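Local coordinates for mandelate racemase/muconate lactonizing enzyme family protein (Sulfitobacter sp. NAS-14.1, PDB 3T4W) that probably acts as a lyase of the enolase superfamily, by family abstracting a proton next to a carboxylate of its substrate with the aid of a metal ion, at residues E145-Y150 against H345-I350; E339-I344 against A385-E390. All blocks are in the same frame, centred on the assembly; numbering follows the deposited sequence.

Contact 1 (E145-Y150 against H345-I350); sequences ERVRGY and HLAASI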
# COMPACT_ATOMS: atom_id res chain seq x y z
N GLU A 145 -1.74 24.49 33.59
CA GLU A 145 -1.61 25.69 34.41
C GLU A 145 -0.66 26.68 33.75
O GLU A 145 -0.90 27.89 33.76
CB GLU A 145 -1.16 25.33 35.83
CG GLU A 145 -2.03 24.27 36.48
CD GLU A 145 -1.96 24.27 37.99
OE1 GLU A 145 -2.38 23.26 38.61
OE2 GLU A 145 -1.49 25.27 38.57
N ARG A 146 0.40 26.16 33.15
CA ARG A 146 1.37 26.98 32.45
C ARG A 146 1.63 26.41 31.06
O ARG A 146 1.36 25.23 30.80
CB ARG A 146 2.68 27.04 33.22
CG ARG A 146 2.61 27.89 34.46
CD ARG A 146 3.64 27.43 35.50
NE ARG A 146 4.98 27.93 35.23
CZ ARG A 146 5.97 27.20 34.73
NH1 ARG A 146 7.16 27.75 34.53
NH2 ARG A 146 5.76 25.92 34.42
N VAL A 147 2.16 27.24 30.18
CA VAL A 147 2.47 26.80 28.84
C VAL A 147 3.92 27.15 28.48
O VAL A 147 4.38 28.27 28.70
CB VAL A 147 1.51 27.42 27.81
CG1 VAL A 147 1.96 27.10 26.38
CG2 VAL A 147 0.09 26.93 28.06
N ARG A 148 4.62 26.15 27.97
CA ARG A 148 6.00 26.30 27.53
C ARG A 148 6.04 27.28 26.36
O ARG A 148 5.22 27.20 25.44
CB ARG A 148 6.54 24.94 27.09
CG ARG A 148 8.04 24.83 27.07
CD ARG A 148 8.45 23.43 26.62
NE ARG A 148 9.84 23.40 26.18
CZ ARG A 148 10.42 22.36 25.58
NH1 ARG A 148 9.73 21.26 25.33
NH2 ARG A 148 11.70 22.44 25.22
N GLY A 149 6.98 28.21 26.41
CA GLY A 149 7.12 29.18 25.35
C GLY A 149 8.43 29.02 24.60
O GLY A 149 9.36 28.39 25.08
N TYR A 150 8.49 29.59 23.41
CA TYR A 150 9.75 29.72 22.71
C TYR A 150 9.81 31.02 21.94
O TYR A 150 8.78 31.62 21.64
CB TYR A 150 10.01 28.52 21.79
CG TYR A 150 9.25 28.51 20.49
CD1 TYR A 150 7.97 27.96 20.41
CD2 TYR A 150 9.82 29.01 19.32
CE1 TYR A 150 7.28 27.93 19.21
CE2 TYR A 150 9.13 28.97 18.12
CZ TYR A 150 7.86 28.43 18.07
OH TYR A 150 7.18 28.40 16.88
N HIS A 345 -4.98 30.45 24.94
CA HIS A 345 -6.22 29.84 25.40
C HIS A 345 -6.46 28.48 24.74
O HIS A 345 -7.08 27.60 25.33
CB HIS A 345 -7.41 30.79 25.19
CG HIS A 345 -7.53 31.84 26.24
ND1 HIS A 345 -8.17 31.62 27.44
CD2 HIS A 345 -7.05 33.11 26.29
CE1 HIS A 345 -8.10 32.72 28.18
NE2 HIS A 345 -7.43 33.64 27.51
N LEU A 346 -5.96 28.31 23.52
CA LEU A 346 -5.93 26.99 22.92
C LEU A 346 -4.95 26.11 23.71
O LEU A 346 -5.31 25.05 24.21
CB LEU A 346 -5.50 27.06 21.45
CG LEU A 346 -5.41 25.74 20.69
CD1 LEU A 346 -6.76 25.02 20.64
CD2 LEU A 346 -4.87 25.95 19.27
N ALA A 347 -3.72 26.60 23.85
CA ALA A 347 -2.67 25.87 24.55
C ALA A 347 -3.13 25.35 25.92
O ALA A 347 -2.94 24.18 26.24
CB ALA A 347 -1.43 26.73 24.69
N ALA A 348 -3.71 26.23 26.73
CA ALA A 348 -4.08 25.87 28.09
C ALA A 348 -5.14 24.77 28.12
O ALA A 348 -5.30 24.09 29.13
CB ALA A 348 -4.57 27.09 28.86
N SER A 349 -5.85 24.61 27.01
CA SER A 349 -6.99 23.69 26.97
C SER A 349 -6.69 22.31 26.37
O SER A 349 -7.53 21.41 26.43
CB SER A 349 -8.16 24.33 26.22
OG SER A 349 -8.05 24.11 24.82
N ILE A 350 -5.51 22.13 25.78
CA ILE A 350 -5.22 20.86 25.10
C ILE A 350 -4.11 20.04 25.78
O ILE A 350 -3.06 20.57 26.13
CB ILE A 350 -4.88 21.07 23.62
CG1 ILE A 350 -3.73 22.06 23.48
CG2 ILE A 350 -6.11 21.58 22.85
CD1 ILE A 350 -3.04 22.00 22.13
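Strand 146-152 and the C-terminal part of helix 337-349 come closest at Val147 and Ala348, whose CA atoms lie 6.7 Å apart, and neither backbone bonds to the other. Val147 does the touching from the strand. Both of its methyls straddle the methyl of Ala347: CG2 is 3.7 Å from Ala347 CB and CG1 3.8 Å from the same carbon. With CG1 anti to the backbone N (chi1 172°), CG2 falls beside that N and is the branch that also nears the helix backbone, 4.1 Å from Ala348 N. The near-equal approach of the two branches means that the small alanine methyl faces the fork of the valine. This is strand-to-helix packing in the C-terminal barrel of the enolase superfamily: Val147 belongs to a strand that pairs in parallel with 185-188 and 356-358, and its side chain, like that of Ala347, also touches Cys356 on the latter. Leu346 O accepts from both Ser349 N, at 2.9 Å, and Ser349 OG, at 3.0 Å, the hydroxyl lying in the carbonyl plane on a lone pair with a C=O...OG angle of 129°. Asn144, two residues before the strand, gives its ND2 to Ala347 O and Ile350 O, a polar link from the chain leading into the strand to these two carbonyls.

Contact 2 (E339-I344 against A385-E390); sequences EWAANI and AGLGLE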
# COMPACT_ATOMS: atom_id res chain seq x y z
N GLU A 339 -3.71 37.59 18.57
CA GLU A 339 -3.60 36.22 18.07
C GLU A 339 -2.84 35.35 19.07
O GLU A 339 -3.19 34.18 19.29
CB GLU A 339 -2.93 36.15 16.70
CG GLU A 339 -3.20 34.80 16.00
CD GLU A 339 -2.25 34.49 14.85
OE1 GLU A 339 -1.02 34.50 15.07
OE2 GLU A 339 -2.73 34.20 13.73
N TRP A 340 -1.81 35.92 19.68
CA TRP A 340 -1.04 35.20 20.69
C TRP A 340 -1.96 34.74 21.82
O TRP A 340 -1.90 33.59 22.26
CB TRP A 340 0.09 36.07 21.22
CG TRP A 340 1.01 35.35 22.15
CD1 TRP A 340 1.70 34.20 21.90
CD2 TRP A 340 1.35 35.74 23.49
NE1 TRP A 340 2.45 33.84 23.00
CE2 TRP A 340 2.25 34.77 23.99
CE3 TRP A 340 0.98 36.80 24.31
CZ2 TRP A 340 2.79 34.84 25.27
CZ3 TRP A 340 1.52 36.87 25.59
CH2 TRP A 340 2.41 35.90 26.06
N ALA A 341 -2.82 35.65 22.27
CA ALA A 341 -3.79 35.37 23.32
C ALA A 341 -4.68 34.18 22.99
O ALA A 341 -4.95 33.35 23.85
CB ALA A 341 -4.64 36.61 23.59
N ALA A 342 -5.16 34.12 21.76
CA ALA A 342 -5.97 32.98 21.34
C ALA A 342 -5.11 31.72 21.35
O ALA A 342 -5.57 30.66 21.74
CB ALA A 342 -6.60 33.21 19.97
N ASN A 343 -3.85 31.86 20.92
CA ASN A 343 -2.91 30.74 20.94
C ASN A 343 -2.82 30.12 22.32
O ASN A 343 -2.80 28.89 22.48
CB ASN A 343 -1.51 31.20 20.52
CG ASN A 343 -1.41 31.47 19.04
OD1 ASN A 343 -2.29 31.10 18.26
ND2 ASN A 343 -0.33 32.12 18.63
N ILE A 344 -2.78 30.99 23.32
CA ILE A 344 -2.56 30.58 24.69
C ILE A 344 -3.81 29.97 25.33
O ILE A 344 -3.71 29.05 26.15
CB ILE A 344 -1.97 31.75 25.51
CG1 ILE A 344 -0.52 31.95 25.08
CG2 ILE A 344 -2.07 31.49 27.00
CD1 ILE A 344 0.28 32.76 26.00
N ALA A 385 -11.79 37.46 32.27
CA ALA A 385 -12.78 36.97 31.33
C ALA A 385 -12.30 37.07 29.88
O ALA A 385 -11.37 37.81 29.57
CB ALA A 385 -14.10 37.72 31.49
N GLY A 386 -12.94 36.30 29.01
CA GLY A 386 -12.63 36.32 27.59
C GLY A 386 -11.20 35.94 27.32
O GLY A 386 -10.69 34.97 27.89
N LEU A 387 -10.55 36.70 26.44
CA LEU A 387 -9.14 36.48 26.11
C LEU A 387 -8.23 36.97 27.23
O LEU A 387 -7.04 36.63 27.27
CB LEU A 387 -8.78 37.16 24.79
CG LEU A 387 -9.26 36.50 23.48
CD1 LEU A 387 -9.02 37.42 22.28
CD2 LEU A 387 -8.59 35.14 23.26
N GLY A 388 -8.80 37.76 28.14
CA GLY A 388 -8.08 38.25 29.30
C GLY A 388 -7.24 39.47 28.99
O GLY A 388 -6.25 39.75 29.66
N LEU A 389 -7.64 40.21 27.96
CA LEU A 389 -6.86 41.34 27.48
C LEU A 389 -7.49 42.70 27.74
O LEU A 389 -8.71 42.86 27.76
CB LEU A 389 -6.67 41.22 25.97
CG LEU A 389 -6.07 39.91 25.48
CD1 LEU A 389 -5.96 39.96 23.97
CD2 LEU A 389 -4.72 39.70 26.14
N GLU A 390 -6.63 43.70 27.94
CA GLU A 390 -7.02 45.09 27.79
C GLU A 390 -6.37 45.61 26.51
O GLU A 390 -5.20 46.01 26.52
CB GLU A 390 -6.54 45.93 28.97
CG GLU A 390 -7.45 45.94 30.19
CD GLU A 390 -7.12 47.09 31.13
OE1 GLU A 390 -6.53 46.82 32.21
OE2 GLU A 390 -7.42 48.26 30.79
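Leu387 and Leu389 reach from a loop to Ala341 and Ala342 on helix 337-349; Leu387 sits within a type II' beta turn from Ala385 to Gly388, and Leu389 follows it. In the turn Gly386 has a positive phi of 60°, a value that favours glycine; the closing bond from Gly388 N to Ala385 O is weak. Leu387, the third residue of the turn, has its CA 6.1 Å from that of Ala341. Its CD2 lies against the helix backbone as much as against side chains, 3.9 Å from Ala342 N and 4.2 Å from Ala341 CB. Beyond the helix, Leu387 also touches Ile121 on helix 110-130, and its N bonds to Asp125 OD1, so the loop joins two helices: 337-349, an outer helix of the enolase-type barrel, and 110-130. Gly388, again at positive phi (83°), carries the chain on to Leu389. A chi1 of -54° sets Leu389 CG beside the backbone N, anti to the carbonyl carbon, which carries both methyls to Ala341, with CD1 3.6 Å and CD2 4.0 Å from Ala341 CB. Leu389 also touches Thr371 and Ile372.

How the contacts relate
Helix 337-349 supplies one segment to each contact: residues 339-344 meet the loop in contact 2, and residues 345-350 meet the strand in contact 1. The contact centres are about 12 Å apart, and each lies about 14 Å from the centre of the chain. They are joined directly through His345, whose NE2 is 3.0 Å from Leu387 O, a probable hydrogen bond, while its CE1 packs 3.4 Å from Gly386 O. Strand 378-380 pairs with 146-152 and touches Trp340 and Ile344 through Ile379, giving a second route between the two. Both contacts are structural packing, and neither involves a bound ligand or metal.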